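Local coordinates for protein probable arabinosyltransferase B (Mycobacterium tuberculosis H37Rv, PDB 7BVF) that transfers arabinose units to build the arabinan of mycobacterial cell-wall arabinogalactan, working as a membrane-embedded glycosyltransferase, at residues Trp862-Lys867 with Asp942-Arg947; Pro873-Thr878 with Phe934-Met939. All blocks are in the same frame, centred on the assembly; numbering follows the deposited sequence.

Interaction 1 of 2, residues Trp862-Lys867 with Asp942-Arg947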
loop_
_atom_site.group_PDB
_atom_site.type_symbol
_atom_site.label_atom_id
_atom_site.label_comp_id
_atom_site.label_asym_id
_atom_site.label_seq_id
_atom_site.Cartn_x
_atom_site.Cartn_y
_atom_site.Cartn_z
ATOM N N TRP A 862 -46.154 24.973 6.489
ATOM C CA TRP A 862 -45.546 25.879 7.456
ATOM C C TRP A 862 -45.653 25.265 8.844
ATOM O O TRP A 862 -46.752 25.128 9.385
ATOM C CB TRP A 862 -46.226 27.241 7.419
ATOM C CG TRP A 862 -45.855 28.110 6.265
ATOM C CD1 TRP A 862 -46.695 28.599 5.316
ATOM C CD2 TRP A 862 -44.555 28.621 5.951
ATOM N NE1 TRP A 862 -46.002 29.373 4.424
ATOM C CE2 TRP A 862 -44.684 29.404 4.795
ATOM C CE3 TRP A 862 -43.295 28.488 6.533
ATOM C CZ2 TRP A 862 -43.603 30.049 4.209
ATOM C CZ3 TRP A 862 -42.227 29.130 5.949
ATOM C CH2 TRP A 862 -42.386 29.898 4.802
ATOM N N TYR A 863 -44.517 24.899 9.426
ATOM C CA TYR A 863 -44.477 24.312 10.761
ATOM C C TYR A 863 -44.207 25.413 11.776
ATOM O O TYR A 863 -43.142 26.033 11.756
ATOM C CB TYR A 863 -43.411 23.226 10.838
ATOM C CG TYR A 863 -43.821 21.940 10.179
ATOM C CD1 TYR A 863 -44.923 21.237 10.624
ATOM C CD2 TYR A 863 -43.111 21.431 9.109
ATOM C CE1 TYR A 863 -45.309 20.062 10.024
ATOM C CE2 TYR A 863 -43.489 20.255 8.502
ATOM C CZ TYR A 863 -44.589 19.575 8.965
ATOM O OH TYR A 863 -44.968 18.400 8.368
ATOM N N LEU A 864 -45.168 25.650 12.668
ATOM C CA LEU A 864 -45.033 26.658 13.712
ATOM C C LEU A 864 -43.762 26.461 14.520
ATOM O O LEU A 864 -43.201 25.366 14.546
ATOM C CB LEU A 864 -46.246 26.640 14.636
ATOM C CG LEU A 864 -47.355 27.604 14.241
ATOM C CD1 LEU A 864 -48.597 27.358 15.073
ATOM C CD2 LEU A 864 -46.861 29.019 14.436
ATOM N N LEU A 865 -43.302 27.517 15.181
ATOM C CA LEU A 865 -41.994 27.518 15.805
ATOM C C LEU A 865 -42.132 28.071 17.217
ATOM O O LEU A 865 -42.649 29.187 17.394
ATOM C CB LEU A 865 -41.021 28.360 14.973
ATOM C CG LEU A 865 -39.537 28.028 14.990
ATOM C CD1 LEU A 865 -39.315 26.611 14.558
ATOM C CD2 LEU A 865 -38.816 28.964 14.057
ATOM N N PRO A 866 -41.702 27.336 18.239
ATOM C CA PRO A 866 -41.889 27.797 19.617
ATOM C C PRO A 866 -41.016 29.002 19.934
ATOM O O PRO A 866 -40.093 29.359 19.201
ATOM C CB PRO A 866 -41.487 26.581 20.450
ATOM C CG PRO A 866 -40.554 25.828 19.579
ATOM C CD PRO A 866 -41.056 26.015 18.185
ATOM N N LYS A 867 -41.334 29.633 21.062
ATOM C CA LYS A 867 -40.575 30.787 21.520
ATOM C C LYS A 867 -39.137 30.378 21.831
ATOM O O LYS A 867 -38.908 29.309 22.405
ATOM C CB LYS A 867 -41.234 31.390 22.760
ATOM C CG LYS A 867 -40.990 32.878 22.958
ATOM C CD LYS A 867 -41.824 33.718 22.002
ATOM C CE LYS A 867 -43.269 33.250 21.956
ATOM N NZ LYS A 867 -44.123 34.169 21.156
ATOM N N ASP A 942 -37.482 36.916 15.615
ATOM C CA ASP A 942 -38.924 36.777 15.444
ATOM C C ASP A 942 -39.194 36.032 14.138
ATOM O O ASP A 942 -39.566 36.618 13.122
ATOM C CB ASP A 942 -39.609 38.157 15.485
ATOM C CG ASP A 942 -39.105 39.098 14.408
ATOM O OD1 ASP A 942 -39.917 39.518 13.559
ATOM O OD2 ASP A 942 -37.897 39.413 14.406
ATOM N N ALA A 943 -39.008 34.718 14.176
ATOM C CA ALA A 943 -39.350 33.835 13.071
ATOM C C ALA A 943 -40.538 32.984 13.489
ATOM O O ALA A 943 -40.506 32.349 14.545
ATOM C CB ALA A 943 -38.164 32.953 12.680
ATOM N N VAL A 944 -41.583 32.977 12.668
ATOM C CA VAL A 944 -42.834 32.332 13.053
ATOM C C VAL A 944 -42.864 30.864 12.655
ATOM O O VAL A 944 -43.296 30.020 13.436
ATOM C CB VAL A 944 -44.025 33.097 12.449
ATOM C CG1 VAL A 944 -45.326 32.528 12.965
ATOM C CG2 VAL A 944 -43.925 34.552 12.795
ATOM N N ALA A 945 -42.415 30.527 11.449
ATOM C CA ALA A 945 -42.579 29.179 10.931
ATOM C C ALA A 945 -41.372 28.798 10.092
ATOM O O ALA A 945 -40.503 29.620 9.807
ATOM C CB ALA A 945 -43.861 29.064 10.108
ATOM N N VAL A 946 -41.321 27.523 9.710
ATOM C CA VAL A 946 -40.327 26.996 8.784
ATOM C C VAL A 946 -41.009 25.965 7.895
ATOM O O VAL A 946 -42.151 25.571 8.129
ATOM C CB VAL A 946 -39.120 26.357 9.501
ATOM C CG1 VAL A 946 -38.283 27.408 10.195
ATOM C CG2 VAL A 946 -39.588 25.315 10.485
ATOM N N ARG A 947 -40.293 25.525 6.864
ATOM C CA ARG A 947 -40.804 24.490 5.979
ATOM C C ARG A 947 -39.651 23.905 5.183
ATOM O O ARG A 947 -38.661 24.585 4.923
ATOM C CB ARG A 947 -41.883 25.032 5.040
ATOM C CG ARG A 947 -41.373 25.819 3.861
ATOM C CD ARG A 947 -42.513 26.089 2.906
ATOM N NE ARG A 947 -42.146 26.999 1.831
ATOM C CZ ARG A 947 -43.020 27.722 1.143
ATOM N NH1 ARG A 947 -44.311 27.642 1.421
ATOM N NH2 ARG A 947 -42.603 28.529 0.182
#
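Y863 and V946 form an antiparallel hydrogen-bonded pair, and L864 faces A945 in the non-hydrogen-bonded pair beside it. Y863 N gives a nearly straight bond to V946 O at 2.8 Å. The return bond, V946 N to Y863 O, is longer at 3.1 Å, and its donor is tilted 30° from the carbonyl plane. At one end of this short pairing, the guanidinium of R947 lies flat on the indole of W862, with planes 17° apart. The cation is off-centre: R947 CZ stands 4.5 Å from the centroid of the six-membered ring of W862. R947 CD sits more squarely over that ring, 4.1 Å from the same centroid of W862. The R947 chain is extended from CG to NE, which carries it across the indole. W862 CE3 also meets A945 CB at 3.7 Å. At the other end, CG of L865 is anti to the backbone N (chi1 -151°). L865 CD2 reaches V946 CG1 at 4.2 Å and also packs on A943 CB. L864 CD2 runs alongside V944 CG1. R947 NH2 also forms a salt bridge with E901 of strand 901-903, a second partner for the guanidinium. This is a short antiparallel pairing in the EmbC C-terminal domain, in which strands 863-864 and 901-903 both pair with strand 945-950. A903 touches W862, and Y863 packs on P965 and P966 of strand 961-967.

Interaction 2 of 2, residues Pro873-Thr878 with Phe934-Met939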
loop_
_atom_site.group_PDB
_atom_site.type_symbol
_atom_site.label_atom_id
_atom_site.label_comp_id
_atom_site.label_asym_id
_atom_site.label_seq_id
_atom_site.Cartn_x
_atom_site.Cartn_y
_atom_site.Cartn_z
ATOM N N PRO A 873 -31.257 24.954 21.131
ATOM C CA PRO A 873 -30.433 25.772 20.228
ATOM C C PRO A 873 -30.443 25.400 18.750
ATOM O O PRO A 873 -29.743 26.070 17.986
ATOM C CB PRO A 873 -29.031 25.559 20.810
ATOM C CG PRO A 873 -29.085 24.235 21.527
ATOM C CD PRO A 873 -30.510 23.805 21.662
ATOM N N LEU A 874 -31.185 24.385 18.311
ATOM C CA LEU A 874 -31.128 24.015 16.903
ATOM C C LEU A 874 -32.428 23.348 16.474
ATOM O O LEU A 874 -33.258 22.960 17.298
ATOM C CB LEU A 874 -29.919 23.112 16.616
ATOM C CG LEU A 874 -29.977 21.607 16.861
ATOM C CD1 LEU A 874 -28.735 20.956 16.305
ATOM C CD2 LEU A 874 -30.119 21.292 18.320
ATOM N N VAL A 875 -32.600 23.249 15.155
ATOM C CA VAL A 875 -33.691 22.538 14.501
ATOM C C VAL A 875 -33.080 21.398 13.700
ATOM O O VAL A 875 -31.982 21.528 13.153
ATOM C CB VAL A 875 -34.521 23.473 13.591
ATOM C CG1 VAL A 875 -35.690 22.739 12.978
ATOM C CG2 VAL A 875 -35.010 24.676 14.369
ATOM N N VAL A 876 -33.787 20.275 13.630
ATOM C CA VAL A 876 -33.224 19.039 13.098
ATOM C C VAL A 876 -34.207 18.392 12.127
ATOM O O VAL A 876 -35.419 18.399 12.356
ATOM C CB VAL A 876 -32.855 18.078 14.243
ATOM C CG1 VAL A 876 -32.818 16.666 13.757
ATOM C CG2 VAL A 876 -31.515 18.454 14.816
ATOM N N VAL A 877 -33.675 17.841 11.037
ATOM C CA VAL A 877 -34.448 17.115 10.034
ATOM C C VAL A 877 -33.707 15.823 9.726
ATOM O O VAL A 877 -32.571 15.861 9.247
ATOM C CB VAL A 877 -34.643 17.936 8.748
ATOM C CG1 VAL A 877 -35.351 17.118 7.694
ATOM C CG2 VAL A 877 -35.410 19.203 9.034
ATOM N N THR A 878 -34.339 14.684 9.987
ATOM C CA THR A 878 -33.705 13.399 9.719
ATOM C C THR A 878 -33.914 13.032 8.255
ATOM O O THR A 878 -35.055 12.913 7.800
ATOM C CB THR A 878 -34.277 12.319 10.632
ATOM O OG1 THR A 878 -34.241 12.777 11.987
ATOM C CG2 THR A 878 -33.464 11.049 10.523
ATOM N N PHE A 934 -29.954 22.384 11.681
ATOM C CA PHE A 934 -29.971 23.806 11.350
ATOM C C PHE A 934 -29.944 24.612 12.641
ATOM O O PHE A 934 -30.852 24.490 13.467
ATOM C CB PHE A 934 -31.213 24.177 10.534
ATOM C CG PHE A 934 -31.416 23.335 9.312
ATOM C CD1 PHE A 934 -32.115 22.149 9.380
ATOM C CD2 PHE A 934 -30.921 23.737 8.092
ATOM C CE1 PHE A 934 -32.299 21.378 8.262
ATOM C CE2 PHE A 934 -31.107 22.969 6.973
ATOM C CZ PHE A 934 -31.796 21.789 7.059
ATOM N N ALA A 935 -28.921 25.445 12.803
ATOM C CA ALA A 935 -28.767 26.224 14.024
ATOM C C ALA A 935 -29.848 27.290 14.131
ATOM O O ALA A 935 -30.077 28.053 13.191
ATOM C CB ALA A 935 -27.387 26.871 14.063
ATOM N N ARG A 936 -30.506 27.351 15.290
ATOM C CA ARG A 936 -31.572 28.325 15.493
ATOM C C ARG A 936 -31.031 29.742 15.621
ATOM O O ARG A 936 -31.732 30.704 15.292
ATOM C CB ARG A 936 -32.379 27.952 16.735
ATOM C CG ARG A 936 -33.482 28.921 17.094
ATOM C CD ARG A 936 -34.701 28.705 16.232
ATOM N NE ARG A 936 -35.812 29.559 16.632
ATOM C CZ ARG A 936 -36.711 29.228 17.550
ATOM N NH1 ARG A 936 -36.628 28.059 18.168
ATOM N NH2 ARG A 936 -37.692 30.064 17.852
ATOM N N ALA A 937 -29.792 29.896 16.082
ATOM C CA ALA A 937 -29.228 31.220 16.318
ATOM C C ALA A 937 -28.887 31.964 15.038
ATOM O O ALA A 937 -28.484 33.128 15.117
ATOM C CB ALA A 937 -27.979 31.106 17.192
ATOM N N LYS A 938 -29.030 31.340 13.870
ATOM C CA LYS A 938 -28.739 32.018 12.614
ATOM C C LYS A 938 -29.963 32.716 12.038
ATOM O O LYS A 938 -29.848 33.831 11.519
ATOM C CB LYS A 938 -28.178 31.026 11.595
ATOM C CG LYS A 938 -26.712 30.703 11.800
ATOM C CD LYS A 938 -26.107 30.105 10.543
ATOM C CE LYS A 938 -24.605 29.937 10.672
ATOM N NZ LYS A 938 -23.995 29.451 9.405
ATOM N N MET A 939 -31.131 32.088 12.113
ATOM C CA MET A 939 -32.344 32.742 11.661
ATOM C C MET A 939 -32.739 33.841 12.648
ATOM O O MET A 939 -32.362 33.792 13.820
ATOM C CB MET A 939 -33.471 31.727 11.505
ATOM C CG MET A 939 -34.045 31.202 12.795
ATOM S SD MET A 939 -35.247 29.890 12.506
ATOM C CE MET A 939 -34.170 28.547 12.019
#
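V875 and F934 form the antiparallel hydrogen-bonded pair at one edge of a four-stranded antiparallel sheet in the C-terminal domain. Both residues use their backbone N and O across the contact. V875 N reaches F934 O at 2.7 Å, and F934 N reaches V875 O at 2.6 Å. Both bonds are nearly straight. L874 and A935 follow as a non-hydrogen-bonded pair. One more bond closes this end: R936 N donates to P873 O at 3.1 Å. Its donor stands above the carbonyl plane, 36° out of it. The same P873 O also lies near R936 CB. The guanidinium of R936 finds its acceptor elsewhere, with NH2 probably bonded to P866 O. Strand 874-881 is also held by strand 961-967: V876 through backbone bonding with R967, and T878 through R967 NH1 and T964 OG1. V875 and V877 pack on P966 of the same strand. CG of F934 is anti to its carbonyl carbon (chi1 -53°), and the ring reaches along the sheet until F934 CE1 meets V877 CG2 at 3.9 Å.

In the fold
From the N terminus, the chain passes through 862-867 and then 873-878, the first halves of interactions 1 and 2. It returns through 934-939, which closes the inner loop by pairing with 873-878. It then runs to 942-947, which closes the outer loop on 862-867. Interaction 2 is therefore nested inside interaction 1. The two belong to different antiparallel sheets of the C-terminal domain: one holds strands 863-864 and 945-950, the other strands 874-881 and 932-935. The centres of the two interactions are about 11 Å apart. They touch through residues flanking their strands: R936 NH2, probably bonded to P866 O, and L865 CD2 on M939 SD.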